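Local coordinates for sensor protein (Rhodopseudomonas palustris, PDB 2OOL) that probably acts as a light-sensing histidine kinase, its chromophore-binding PAS and GAF domains holding a bilin that absorbs light for photoconversion, at residues 120-125 and 129-134; 167-172 and 315-320; 37-42 and 59-64; 66-71 and 79-84. All blocks are in the same frame, centred on the assembly; numbering follows the deposited sequence.

How the interactions relate
Following the chain from the N terminus, the four contacts come in series, and none encloses or crosses another. Interaction 3 closes the first loop, 16 residues that hold strand 44-48 and most of strand 55-59. Interaction 4 then closes a seven-residue loop between helices 62-66 and 84-94; the two touch where Glu-63 packs on Gln-68, Pro-69 and Pro-70. Interaction 1 is the tight hairpin of the same PAS domain, sharing a sheet with interaction 3, their centres about 14 Å apart. Interaction 2 lies in the GAF domain, about 26 Å from interaction 1 between centres, and brings together residues 167-172 and 315-320, with 142 residues between them.

Interaction 1 of 4, residues 120-125 and 129-134; sequences GILHRH and VILELE
The His-123 ring has Ile-130 over one face, with CB of Ile-130 4.1 Å from the ring centroid in a CH-pi contact, while CD1 of Ile-130 reaches NE2 and CE1. At the ring edge, in its plane, lie CB of His-125 and a water. CG of His-123, between its backbone N and carbonyl carbon (chi1 87°), sets the ring alongside the Ile-130 side chain. The water, 2.8 Å from His-123 ND1, donates to Ile-121 O and to Glu-132 OE1 (2.7 Å each), thereby joining ring, backbone and carboxylate. That carboxylate is gripped further by Val-261 N on OE1 and by Leu-262 N and Ser-260 OG on OE2, which would favour its charged form. Beneath these side chains runs an antiparallel beta hairpin. Ile-121 with Glu-132 and His-123 with Ile-130 are hydrogen-bonded pairs; Ile-121 N gives the shortest of their four bonds, 2.7 Å to Glu-132 O, in the carbonyl plane. On the other face of the sheet, CD1 of Leu-122 touches both CG1 of Val-129 and CD1 of Leu-131, 3.8 Å each. The hairpin lies inside the PAS sheet: strand 44-48 flanks residues 129-134, strand 105-111 flanks residues 120-125, and helix 84-94 packs on Leu-122.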
loop_
_atom_site.group_PDB
_atom_site.type_symbol
_atom_site.label_atom_id
_atom_site.label_comp_id
_atom_site.label_asym_id
_atom_site.label_seq_id
_atom_site.Cartn_x
_atom_site.Cartn_y
_atom_site.Cartn_z
ATOM N N GLY A 120 -2.763 -17.998 -7.290
ATOM C CA GLY A 120 -4.070 -18.619 -7.469
ATOM C C GLY A 120 -5.202 -17.641 -7.178
ATOM O O GLY A 120 -5.268 -17.028 -6.081
ATOM N N ILE A 121 -6.098 -17.491 -8.159
ATOM C CA ILE A 121 -7.178 -16.507 -8.087
ATOM C C ILE A 121 -8.477 -17.308 -8.141
ATOM O O ILE A 121 -8.807 -17.890 -9.151
ATOM C CB ILE A 121 -7.161 -15.501 -9.277
ATOM C CG1 ILE A 121 -5.748 -14.992 -9.564
ATOM C CG2 ILE A 121 -8.207 -14.352 -9.062
ATOM C CD1 ILE A 121 -5.270 -14.024 -8.612
ATOM N N LEU A 122 -9.178 -17.303 -7.031
ATOM C CA LEU A 122 -10.321 -18.125 -6.755
ATOM C C LEU A 122 -11.609 -17.284 -6.773
ATOM O O LEU A 122 -11.633 -16.142 -6.255
ATOM C CB LEU A 122 -10.115 -18.649 -5.340
ATOM C CG LEU A 122 -10.530 -20.015 -4.888
ATOM C CD1 LEU A 122 -10.399 -21.105 -5.966
ATOM C CD2 LEU A 122 -9.625 -20.265 -3.642
ATOM N N HIS A 123 -12.666 -17.816 -7.367
ATOM C CA HIS A 123 -13.978 -17.208 -7.231
ATOM C C HIS A 123 -15.149 -18.170 -7.435
ATOM O O HIS A 123 -15.012 -19.227 -8.043
ATOM C CB HIS A 123 -14.113 -15.942 -8.094
ATOM C CG HIS A 123 -14.557 -16.193 -9.493
ATOM N ND1 HIS A 123 -13.668 -16.277 -10.545
ATOM C CD2 HIS A 123 -15.802 -16.269 -10.034
ATOM C CE1 HIS A 123 -14.349 -16.429 -11.675
ATOM N NE2 HIS A 123 -15.648 -16.433 -11.392
ATOM N N ARG A 124 -16.284 -17.763 -6.879
ATOM C CA ARG A 124 -17.553 -18.512 -6.903
ATOM C C ARG A 124 -18.597 -17.723 -7.685
ATOM O O ARG A 124 -18.817 -16.583 -7.362
ATOM C CB ARG A 124 -18.083 -18.590 -5.499
ATOM C CG ARG A 124 -17.628 -19.773 -4.703
ATOM C CD ARG A 124 -18.512 -19.866 -3.438
ATOM N NE ARG A 124 -17.984 -20.811 -2.460
ATOM C CZ ARG A 124 -16.849 -20.655 -1.776
ATOM N NH1 ARG A 124 -16.085 -19.568 -1.926
ATOM N NH2 ARG A 124 -16.477 -21.614 -0.927
ATOM N N HIS A 125 -19.233 -18.312 -8.693
ATOM C CA HIS A 125 -20.255 -17.612 -9.522
ATOM C C HIS A 125 -20.993 -18.777 -10.193
ATOM O O HIS A 125 -20.387 -19.813 -10.475
ATOM C CB HIS A 125 -19.549 -16.565 -10.473
ATOM C CG HIS A 125 -20.465 -15.827 -11.437
ATOM N ND1 HIS A 125 -21.510 -15.021 -11.024
ATOM C CD2 HIS A 125 -20.460 -15.762 -12.794
ATOM C CE1 HIS A 125 -22.116 -14.511 -12.083
ATOM N NE2 HIS A 125 -21.496 -14.945 -13.167
ATOM N N VAL A 129 -16.977 -23.093 -8.797
ATOM C CA VAL A 129 -15.745 -22.462 -8.338
ATOM C C VAL A 129 -14.767 -22.507 -9.462
ATOM O O VAL A 129 -14.561 -23.556 -10.030
ATOM C CB VAL A 129 -15.144 -23.247 -7.144
ATOM C CG1 VAL A 129 -13.843 -22.613 -6.691
ATOM C CG2 VAL A 129 -16.174 -23.337 -5.995
ATOM N N ILE A 130 -14.176 -21.356 -9.778
ATOM C CA ILE A 130 -13.244 -21.209 -10.859
ATOM C C ILE A 130 -11.923 -20.827 -10.181
ATOM O O ILE A 130 -11.901 -19.910 -9.372
ATOM C CB ILE A 130 -13.691 -20.123 -11.844
ATOM C CG1 ILE A 130 -14.945 -20.551 -12.626
ATOM C CG2 ILE A 130 -12.546 -19.719 -12.810
ATOM C CD1 ILE A 130 -15.483 -19.556 -13.669
ATOM N N LEU A 131 -10.867 -21.581 -10.465
ATOM C CA LEU A 131 -9.517 -21.253 -10.013
ATOM C C LEU A 131 -8.683 -20.822 -11.206
ATOM O O LEU A 131 -8.653 -21.505 -12.219
ATOM C CB LEU A 131 -8.884 -22.455 -9.334
ATOM C CG LEU A 131 -7.374 -22.333 -8.971
ATOM C CD1 LEU A 131 -7.132 -21.283 -7.876
ATOM C CD2 LEU A 131 -6.805 -23.644 -8.551
ATOM N N GLU A 132 -7.992 -19.709 -11.094
ATOM C CA GLU A 132 -7.153 -19.277 -12.175
ATOM C C GLU A 132 -5.720 -19.103 -11.663
ATOM O O GLU A 132 -5.529 -18.617 -10.571
ATOM C CB GLU A 132 -7.701 -17.972 -12.742
ATOM C CG GLU A 132 -9.058 -18.124 -13.437
ATOM C CD GLU A 132 -9.630 -16.801 -13.899
ATOM O OE1 GLU A 132 -10.136 -16.058 -13.045
ATOM O OE2 GLU A 132 -9.577 -16.515 -15.109
ATOM N N LEU A 133 -4.748 -19.519 -12.468
ATOM C CA LEU A 133 -3.334 -19.524 -12.102
ATOM C C LEU A 133 -2.624 -18.506 -12.927
ATOM O O LEU A 133 -2.590 -18.629 -14.151
ATOM C CB LEU A 133 -2.734 -20.916 -12.392
ATOM C CG LEU A 133 -3.254 -22.102 -11.612
ATOM C CD1 LEU A 133 -2.369 -23.312 -11.874
ATOM C CD2 LEU A 133 -3.351 -21.775 -10.150
ATOM N N GLU A 134 -2.121 -17.461 -12.286
ATOM C CA GLU A 134 -1.395 -16.355 -12.950
ATOM C C GLU A 134 0.060 -16.400 -12.518
ATOM O O GLU A 134 0.347 -16.923 -11.478
ATOM C CB GLU A 134 -1.933 -14.973 -12.488
ATOM C CG GLU A 134 -3.203 -14.491 -13.166
ATOM C CD GLU A 134 -3.553 -13.018 -12.879
ATOM O OE1 GLU A 134 -2.868 -12.352 -12.031
ATOM O OE2 GLU A 134 -4.571 -12.561 -13.463
HETATM O O HOH W 1 -10.860 -16.706 -10.520
#

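Interaction 2 of 4, residues 167-172 and 315-320; sequences WIAASE and ELIAQV
Ile-317 reaches across to the helix of residues 167-172 with both of its branches. Its CG2 meets CB of Ala-169 at 4.0 Å, an apolar contact on a methyl small enough to let the helices come close: the CA atoms of Ala-169 and Ile-317 are only 6.4 Å apart. The other branch ends in CD1, which lies 3.3 Å from CG of Glu-172, a very short separation whose exact value deserves caution. The two side chains cross at about a right angle. Glu-172 offers its methylene rather than its carboxylate because the chain extends away from the backbone N and then bends at CG (chi2 76°). In the next shell, OE1 forms a salt bridge with Arg-175 and OE2 a hydrogen bond with Ser-148, partners that probably offset the charge of this buried acid and help to hold its bend. Val-173 and Ile-176 add further apolar contacts to Ile-317. The contact thus joins helices 162-177 and 308-332 of the GAF domain. Helix 142-157 packs on Glu-172 through Val-149 and Ala-152, while Leu-316, Gln-319 and Val-320, on the same helix as Ile-317, meet Gln-157 and Trp-323 of the second subunit.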
loop_
_atom_site.group_PDB
_atom_site.type_symbol
_atom_site.label_atom_id
_atom_site.label_comp_id
_atom_site.label_asym_id
_atom_site.label_seq_id
_atom_site.Cartn_x
_atom_site.Cartn_y
_atom_site.Cartn_z
ATOM N N TRP A 167 -5.033 13.421 -12.471
ATOM C CA TRP A 167 -3.614 13.346 -12.840
ATOM C C TRP A 167 -2.747 12.707 -11.738
ATOM O O TRP A 167 -1.834 11.953 -12.025
ATOM C CB TRP A 167 -3.058 14.728 -13.269
ATOM C CG TRP A 167 -1.616 14.608 -13.658
ATOM C CD1 TRP A 167 -1.108 14.304 -14.888
ATOM C CD2 TRP A 167 -0.495 14.697 -12.772
ATOM N NE1 TRP A 167 0.271 14.240 -14.832
ATOM C CE2 TRP A 167 0.664 14.456 -13.536
ATOM C CE3 TRP A 167 -0.364 14.967 -11.401
ATOM C CZ2 TRP A 167 1.936 14.476 -12.979
ATOM C CZ3 TRP A 167 0.904 15.001 -10.849
ATOM C CH2 TRP A 167 2.039 14.761 -11.636
ATOM N N ILE A 168 -3.037 12.996 -10.479
ATOM C CA ILE A 168 -2.379 12.305 -9.386
ATOM C C ILE A 168 -2.656 10.802 -9.561
ATOM O O ILE A 168 -1.758 10.005 -9.505
ATOM C CB ILE A 168 -2.868 12.822 -7.994
ATOM C CG1 ILE A 168 -2.384 14.276 -7.759
ATOM C CG2 ILE A 168 -2.398 11.894 -6.862
ATOM C CD1 ILE A 168 -3.265 15.163 -6.857
ATOM N N ALA A 169 -3.895 10.419 -9.824
ATOM C CA ALA A 169 -4.227 8.989 -9.982
ATOM C C ALA A 169 -3.431 8.369 -11.115
ATOM O O ALA A 169 -2.829 7.327 -10.917
ATOM C CB ALA A 169 -5.712 8.794 -10.203
ATOM N N ALA A 170 -3.400 9.020 -12.280
ATOM C CA ALA A 170 -2.789 8.454 -13.504
ATOM C C ALA A 170 -1.302 8.286 -13.352
ATOM O O ALA A 170 -0.740 7.259 -13.741
ATOM C CB ALA A 170 -3.093 9.316 -14.751
ATOM N N SER A 171 -0.659 9.314 -12.805
ATOM C CA SER A 171 0.784 9.277 -12.605
ATOM C C SER A 171 1.227 8.213 -11.591
ATOM O O SER A 171 2.201 7.510 -11.810
ATOM C CB SER A 171 1.313 10.683 -12.214
ATOM O OG SER A 171 0.724 11.087 -10.990
ATOM N N GLU A 172 0.508 8.043 -10.497
ATOM C CA GLU A 172 0.857 6.936 -9.587
ATOM C C GLU A 172 0.636 5.564 -10.227
ATOM O O GLU A 172 1.437 4.653 -10.064
ATOM C CB GLU A 172 0.077 7.016 -8.278
ATOM C CG GLU A 172 0.280 5.751 -7.342
ATOM C CD GLU A 172 1.634 5.749 -6.618
ATOM O OE1 GLU A 172 2.384 6.726 -6.730
ATOM O OE2 GLU A 172 1.940 4.778 -5.898
ATOM N N GLU A 315 -6.639 -0.481 -8.130
ATOM C CA GLU A 315 -8.055 -0.458 -7.826
ATOM C C GLU A 315 -8.301 0.413 -6.601
ATOM O O GLU A 315 -9.254 1.186 -6.567
ATOM C CB GLU A 315 -8.608 -1.864 -7.595
ATOM C CG GLU A 315 -10.110 -1.869 -7.405
ATOM C CD GLU A 315 -10.672 -3.262 -7.055
ATOM O OE1 GLU A 315 -9.903 -4.172 -6.709
ATOM O OE2 GLU A 315 -11.903 -3.434 -7.107
ATOM N N LEU A 316 -7.426 0.246 -5.606
ATOM C CA LEU A 316 -7.408 1.101 -4.422
ATOM C C LEU A 316 -7.302 2.575 -4.795
ATOM O O LEU A 316 -8.078 3.415 -4.294
ATOM C CB LEU A 316 -6.254 0.728 -3.504
ATOM C CG LEU A 316 -6.065 1.523 -2.217
ATOM C CD1 LEU A 316 -7.311 1.534 -1.320
ATOM C CD2 LEU A 316 -4.837 0.969 -1.468
ATOM N N ILE A 317 -6.326 2.885 -5.646
ATOM C CA ILE A 317 -6.130 4.254 -6.137
ATOM C C ILE A 317 -7.407 4.806 -6.793
ATOM O O ILE A 317 -7.811 5.964 -6.553
ATOM C CB ILE A 317 -4.904 4.320 -7.062
ATOM C CG1 ILE A 317 -3.622 4.306 -6.205
ATOM C CG2 ILE A 317 -4.876 5.603 -7.945
ATOM C CD1 ILE A 317 -2.408 3.847 -6.941
ATOM N N ALA A 318 -8.034 3.955 -7.583
ATOM C CA ALA A 318 -9.238 4.267 -8.295
ATOM C C ALA A 318 -10.364 4.547 -7.333
ATOM O O ALA A 318 -11.131 5.502 -7.538
ATOM C CB ALA A 318 -9.610 3.133 -9.212
ATOM N N GLN A 319 -10.494 3.701 -6.307
ATOM C CA GLN A 319 -11.543 3.870 -5.312
ATOM C C GLN A 319 -11.359 5.200 -4.500
ATOM O O GLN A 319 -12.350 5.860 -4.159
ATOM C CB GLN A 319 -11.620 2.673 -4.371
ATOM C CG GLN A 319 -12.101 1.323 -5.008
ATOM C CD GLN A 319 -11.952 0.136 -4.056
ATOM O OE1 GLN A 319 -11.394 0.293 -2.964
ATOM N NE2 GLN A 319 -12.398 -1.085 -4.490
ATOM N N VAL A 320 -10.133 5.583 -4.170
ATOM C CA VAL A 320 -9.904 6.876 -3.483
ATOM C C VAL A 320 -10.205 8.063 -4.391
ATOM O O VAL A 320 -10.760 9.105 -3.928
ATOM C CB VAL A 320 -8.461 7.005 -2.960
ATOM C CG1 VAL A 320 -8.171 8.466 -2.350
ATOM C CG2 VAL A 320 -8.173 5.925 -1.956
#

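Interaction 3 of 4, residues 37-42 and 59-64; sequences GAIQPH and SANVED
Ile-39 sends CD1 against Ser-59 at one margin of the PAS domain, where strand 38-39 is held in the sheet by strand 241-244 from the GAF part of the chain. This crossing of N-terminal segment and GAF loop is consistent with the knot known from phytochromes. CG1 of Ile-39 is placed between the backbone N and carbonyl carbon (chi1 67°), an unfavoured position that swings the ethyl branch toward the turn of residues 59-62. There CD1 presses on CB of Ser-59 at 3.4 Å, tighter than normal carbon contact, and comes within 3.5 Å of Ser-59 OG. Ser-59 and Asn-61 each adopt the same kind of first torsion, and these bring their polar ends together: Ser-59 OG donates a short 2.6 Å hydrogen bond to Asn-61 OD1, nearly along the C=O axis. Ser-59 OG is also hydrogen-bonded to Leu-45 N, so the hydroxyl ties the start of this type I turn to strand 44-48. The amide of Asn-61 is thereby fixed in rotation, its oxygen 4.0 Å from CD1 of Ile-39 and its nitrogen turned to the backbone carbonyls of Pro-41 and Gly-43. ND2 bonds to Gly-43 O and, more weakly, to Pro-41 O at 3.3 Å, with an N-H...O angle of just 124°.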
loop_
_atom_site.group_PDB
_atom_site.type_symbol
_atom_site.label_atom_id
_atom_site.label_comp_id
_atom_site.label_asym_id
_atom_site.label_seq_id
_atom_site.Cartn_x
_atom_site.Cartn_y
_atom_site.Cartn_z
ATOM N N GLY A 37 -16.019 -19.026 -23.985
ATOM C CA GLY A 37 -15.595 -20.453 -24.064
ATOM C C GLY A 37 -14.067 -20.575 -24.136
ATOM O O GLY A 37 -13.553 -21.597 -24.509
ATOM N N ALA A 38 -13.337 -19.519 -23.772
ATOM C CA ALA A 38 -11.895 -19.511 -23.919
ATOM C C ALA A 38 -11.256 -18.509 -22.993
ATOM O O ALA A 38 -11.909 -17.567 -22.551
ATOM C CB ALA A 38 -11.493 -19.234 -25.408
ATOM N N ILE A 39 -9.951 -18.684 -22.771
ATOM C CA ILE A 39 -9.146 -17.785 -21.946
ATOM C C ILE A 39 -7.888 -17.210 -22.658
ATOM O O ILE A 39 -7.449 -17.706 -23.700
ATOM C CB ILE A 39 -8.720 -18.483 -20.624
ATOM C CG1 ILE A 39 -7.755 -19.639 -20.902
ATOM C CG2 ILE A 39 -9.956 -18.960 -19.811
ATOM C CD1 ILE A 39 -6.738 -19.946 -19.770
ATOM N N GLN A 40 -7.338 -16.137 -22.078
ATOM C CA GLN A 40 -6.025 -15.660 -22.422
ATOM C C GLN A 40 -4.977 -16.622 -21.814
ATOM O O GLN A 40 -4.963 -16.835 -20.597
ATOM C CB GLN A 40 -5.797 -14.223 -21.916
ATOM C CG GLN A 40 -6.877 -13.248 -22.413
ATOM C CD GLN A 40 -6.672 -11.867 -21.921
ATOM O OE1 GLN A 40 -5.617 -11.300 -22.145
ATOM N NE2 GLN A 40 -7.684 -11.300 -21.262
ATOM N N PRO A 41 -4.061 -17.138 -22.647
ATOM C CA PRO A 41 -3.157 -18.201 -22.246
ATOM C C PRO A 41 -1.911 -17.853 -21.414
ATOM O O PRO A 41 -1.101 -18.737 -21.178
ATOM C CB PRO A 41 -2.727 -18.809 -23.596
ATOM C CG PRO A 41 -2.781 -17.701 -24.528
ATOM C CD PRO A 41 -3.794 -16.691 -24.023
ATOM N N HIS A 42 -1.742 -16.625 -20.927
ATOM C CA HIS A 42 -0.631 -16.371 -19.996
ATOM C C HIS A 42 -0.947 -17.023 -18.629
ATOM O O HIS A 42 -0.116 -16.982 -17.742
ATOM C CB HIS A 42 -0.363 -14.856 -19.833
ATOM C CG HIS A 42 -1.531 -14.106 -19.264
ATOM N ND1 HIS A 42 -2.646 -13.805 -20.006
ATOM C CD2 HIS A 42 -1.775 -13.649 -18.016
ATOM C CE1 HIS A 42 -3.533 -13.199 -19.242
ATOM N NE2 HIS A 42 -3.025 -13.072 -18.032
ATOM N N SER A 59 -8.805 -25.176 -19.151
ATOM C CA SER A 59 -8.270 -24.580 -20.358
ATOM C C SER A 59 -7.297 -25.567 -21.015
ATOM O O SER A 59 -6.517 -26.281 -20.319
ATOM C CB SER A 59 -7.569 -23.229 -20.054
ATOM O OG SER A 59 -6.561 -23.350 -19.060
ATOM N N ALA A 60 -7.367 -25.604 -22.349
ATOM C CA ALA A 60 -6.632 -26.561 -23.162
ATOM C C ALA A 60 -5.125 -26.427 -23.008
ATOM O O ALA A 60 -4.417 -27.406 -23.198
ATOM C CB ALA A 60 -6.989 -26.365 -24.653
ATOM N N ASN A 61 -4.653 -25.200 -22.735
ATOM C CA ASN A 61 -3.226 -24.910 -22.504
ATOM C C ASN A 61 -2.629 -25.619 -21.294
ATOM O O ASN A 61 -1.417 -25.739 -21.171
ATOM C CB ASN A 61 -2.933 -23.372 -22.452
ATOM C CG ASN A 61 -3.492 -22.663 -21.203
ATOM O OD1 ASN A 61 -4.464 -23.093 -20.620
ATOM N ND2 ASN A 61 -2.843 -21.563 -20.792
ATOM N N VAL A 62 -3.474 -26.116 -20.407
ATOM C CA VAL A 62 -3.031 -26.990 -19.329
ATOM C C VAL A 62 -2.258 -28.224 -19.848
ATOM O O VAL A 62 -1.433 -28.766 -19.127
ATOM C CB VAL A 62 -4.239 -27.370 -18.456
ATOM C CG1 VAL A 62 -4.002 -28.549 -17.666
ATOM C CG2 VAL A 62 -4.601 -26.147 -17.570
ATOM N N GLU A 63 -2.499 -28.634 -21.095
ATOM C CA GLU A 63 -1.739 -29.720 -21.713
ATOM C C GLU A 63 -0.246 -29.427 -21.693
ATOM O O GLU A 63 0.570 -30.330 -21.471
ATOM C CB GLU A 63 -2.201 -29.960 -23.156
ATOM C CG GLU A 63 -1.305 -30.898 -23.956
ATOM C CD GLU A 63 -2.086 -31.736 -24.980
ATOM O OE1 GLU A 63 -2.745 -31.168 -25.886
ATOM O OE2 GLU A 63 -2.045 -32.973 -24.860
ATOM N N ASP A 64 0.128 -28.171 -21.906
ATOM C CA ASP A 64 1.526 -27.847 -21.845
ATOM C C ASP A 64 2.035 -27.795 -20.410
ATOM O O ASP A 64 3.234 -27.902 -20.182
ATOM C CB ASP A 64 1.811 -26.513 -22.510
ATOM C CG ASP A 64 1.135 -26.371 -23.853
ATOM O OD1 ASP A 64 1.282 -27.288 -24.709
ATOM O OD2 ASP A 64 0.455 -25.337 -24.038
#

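Interaction 4 of 4, residues 66-71 and 79-84; sequences LRQPPA and AHYLTA
Tyr-81 lays its ring against the end of Leu-66, and the contact can be traced outward from the tyrosine CB. With CG opposite the carbonyl carbon (chi1 -47°), CB carries the ring toward residues 66-71. CG of Tyr-81 comes first, 4.2 Å from CD1 of Leu-66. Next along that side, CD2 of Tyr-81 is touched by both leucine methyls, 4.1 Å each from CD1 and CD2. CD1 of Leu-66 sits over the face, 4.3 Å from the ring centroid and 18° off the ring normal, a CH-pi contact; CB of His-80 lies over the opposite face, offset toward the rim, so the ring is flanked on both sides. The leucine and tyrosine side chains cross at about a right angle. The contact joins the end of helix 62-66 to the connection that leads to helix 84-94 in the PAS domain. Leu-66 ends the first helix, and Arg-67, with positive phi, turns the chain away from it; Thr-83 is the N-cap of the second. Strand 105-111, an edge strand of the PAS sheet, holds the connection through backbone bonds of Val-110 to Tyr-81 and of Asp-108 to Thr-83. Leu-73 and Val-76 from the intervening loop also touch Tyr-81. Farther out on the ring, CE2 of Tyr-81 approaches OE1 of Gln-68 at 3.7 Å, a doubtful contact because that glutamine has two conformers.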
loop_
_atom_site.group_PDB
_atom_site.type_symbol
_atom_site.label_atom_id
_atom_site.label_comp_id
_atom_site.label_asym_id
_atom_site.label_seq_id
_atom_site.Cartn_x
_atom_site.Cartn_y
_atom_site.Cartn_z
ATOM N N LEU A 66 0.906 -29.723 -17.648
ATOM C CA LEU A 66 0.937 -31.049 -17.034
ATOM C C LEU A 66 1.311 -32.175 -18.003
ATOM O O LEU A 66 1.544 -33.274 -17.556
ATOM C CB LEU A 66 -0.450 -31.339 -16.426
ATOM C CG LEU A 66 -0.849 -30.283 -15.391
ATOM C CD1 LEU A 66 -2.282 -30.420 -14.983
ATOM C CD2 LEU A 66 0.085 -30.336 -14.172
ATOM N N ARG A 67 1.344 -31.906 -19.309
ATOM C CA ARG A 67 1.755 -32.870 -20.325
ATOM C C ARG A 67 0.748 -34.011 -20.504
ATOM O O ARG A 67 1.119 -35.152 -20.760
ATOM C CB ARG A 67 3.150 -33.428 -20.021
ATOM C CG ARG A 67 4.227 -32.331 -20.004
ATOM C CD ARG A 67 4.627 -31.936 -21.452
ATOM N NE ARG A 67 5.077 -30.541 -21.571
ATOM C CZ ARG A 67 4.851 -29.748 -22.628
ATOM N NH1 ARG A 67 4.143 -30.182 -23.684
ATOM N NH2 ARG A 67 5.307 -28.496 -22.624
ATOM N N GLN A 68 -0.535 -33.659 -20.425
ATOM C CA GLN A 68 -1.605 -34.638 -20.511
ATOM C C GLN A 68 -2.772 -34.057 -21.308
ATOM O O GLN A 68 -2.955 -32.841 -21.349
ATOM C CB GLN A 68 -2.041 -35.055 -19.106
ATOM C CG GLN A 68 -1.052 -36.007 -18.394
ATOM C CD GLN A 68 -1.100 -35.853 -16.883
ATOM O OE1 GLN A 68 -1.674 -34.882 -16.367
ATOM N NE2 GLN A 68 -0.500 -36.798 -16.164
ATOM N N PRO A 69 -3.540 -34.934 -21.999
ATOM C CA PRO A 69 -4.706 -34.419 -22.723
ATOM C C PRO A 69 -5.702 -33.762 -21.755
ATOM O O PRO A 69 -5.971 -34.316 -20.687
ATOM C CB PRO A 69 -5.317 -35.675 -23.365
ATOM C CG PRO A 69 -4.243 -36.714 -23.357
ATOM C CD PRO A 69 -3.381 -36.394 -22.171
ATOM N N PRO A 70 -6.212 -32.568 -22.097
ATOM C CA PRO A 70 -7.205 -31.881 -21.243
ATOM C C PRO A 70 -8.387 -32.753 -20.822
ATOM O O PRO A 70 -8.725 -32.798 -19.648
ATOM C CB PRO A 70 -7.670 -30.707 -22.110
ATOM C CG PRO A 70 -6.536 -30.410 -22.953
ATOM C CD PRO A 70 -5.867 -31.748 -23.265
ATOM N N ALA A 71 -8.974 -33.479 -21.760
ATOM C CA ALA A 71 -10.110 -34.337 -21.432
ATOM C C ALA A 71 -9.794 -35.289 -20.279
ATOM O O ALA A 71 -10.680 -35.585 -19.462
ATOM C CB ALA A 71 -10.577 -35.126 -22.656
ATOM N N ALA A 79 -5.926 -31.771 -6.262
ATOM C CA ALA A 79 -4.861 -31.974 -5.277
ATOM C C ALA A 79 -3.799 -32.929 -5.763
ATOM O O ALA A 79 -2.710 -32.960 -5.215
ATOM C CB ALA A 79 -5.439 -32.467 -3.962
ATOM N N HIS A 80 -4.119 -33.743 -6.763
ATOM C CA HIS A 80 -3.112 -34.598 -7.356
ATOM C C HIS A 80 -2.002 -33.834 -8.064
ATOM O O HIS A 80 -0.896 -34.356 -8.169
ATOM C CB HIS A 80 -3.722 -35.634 -8.290
ATOM C CG HIS A 80 -4.460 -36.706 -7.569
ATOM N ND1 HIS A 80 -5.425 -37.474 -8.173
ATOM C CD2 HIS A 80 -4.397 -37.123 -6.284
ATOM C CE1 HIS A 80 -5.910 -38.340 -7.304
ATOM N NE2 HIS A 80 -5.314 -38.139 -6.144
ATOM N N TYR A 81 -2.264 -32.610 -8.498
ATOM C CA TYR A 81 -1.255 -31.820 -9.198
ATOM C C TYR A 81 -0.754 -30.618 -8.390
ATOM O O TYR A 81 -0.105 -29.745 -8.946
ATOM C CB TYR A 81 -1.827 -31.303 -10.491
ATOM C CG TYR A 81 -2.539 -32.338 -11.276
ATOM C CD1 TYR A 81 -3.921 -32.432 -11.207
ATOM C CD2 TYR A 81 -1.842 -33.226 -12.089
ATOM C CE1 TYR A 81 -4.602 -33.397 -11.910
ATOM C CE2 TYR A 81 -2.513 -34.206 -12.809
ATOM C CZ TYR A 81 -3.902 -34.275 -12.707
ATOM O OH TYR A 81 -4.641 -35.218 -13.396
ATOM N N LEU A 82 -1.083 -30.564 -7.106
ATOM C CA LEU A 82 -0.612 -29.529 -6.222
ATOM C C LEU A 82 0.285 -30.174 -5.186
ATOM O O LEU A 82 0.216 -31.372 -4.966
ATOM C CB LEU A 82 -1.770 -28.841 -5.503
ATOM C CG LEU A 82 -2.908 -28.247 -6.327
ATOM C CD1 LEU A 82 -3.955 -27.650 -5.426
ATOM C CD2 LEU A 82 -2.338 -27.165 -7.294
ATOM N N THR A 83 1.123 -29.374 -4.539
ATOM C CA THR A 83 1.901 -29.841 -3.396
ATOM C C THR A 83 0.921 -29.955 -2.239
ATOM O O THR A 83 -0.135 -29.374 -2.278
ATOM C CB THR A 83 3.050 -28.845 -3.021
ATOM O OG1 THR A 83 2.497 -27.576 -2.626
ATOM C CG2 THR A 83 3.962 -28.621 -4.224
ATOM N N ALA A 84 1.290 -30.695 -1.211
ATOM C CA ALA A 84 0.470 -30.867 -0.023
ATOM C C ALA A 84 0.117 -29.538 0.602
ATOM O O ALA A 84 -1.056 -29.264 0.804
ATOM C CB ALA A 84 1.179 -31.764 0.984
#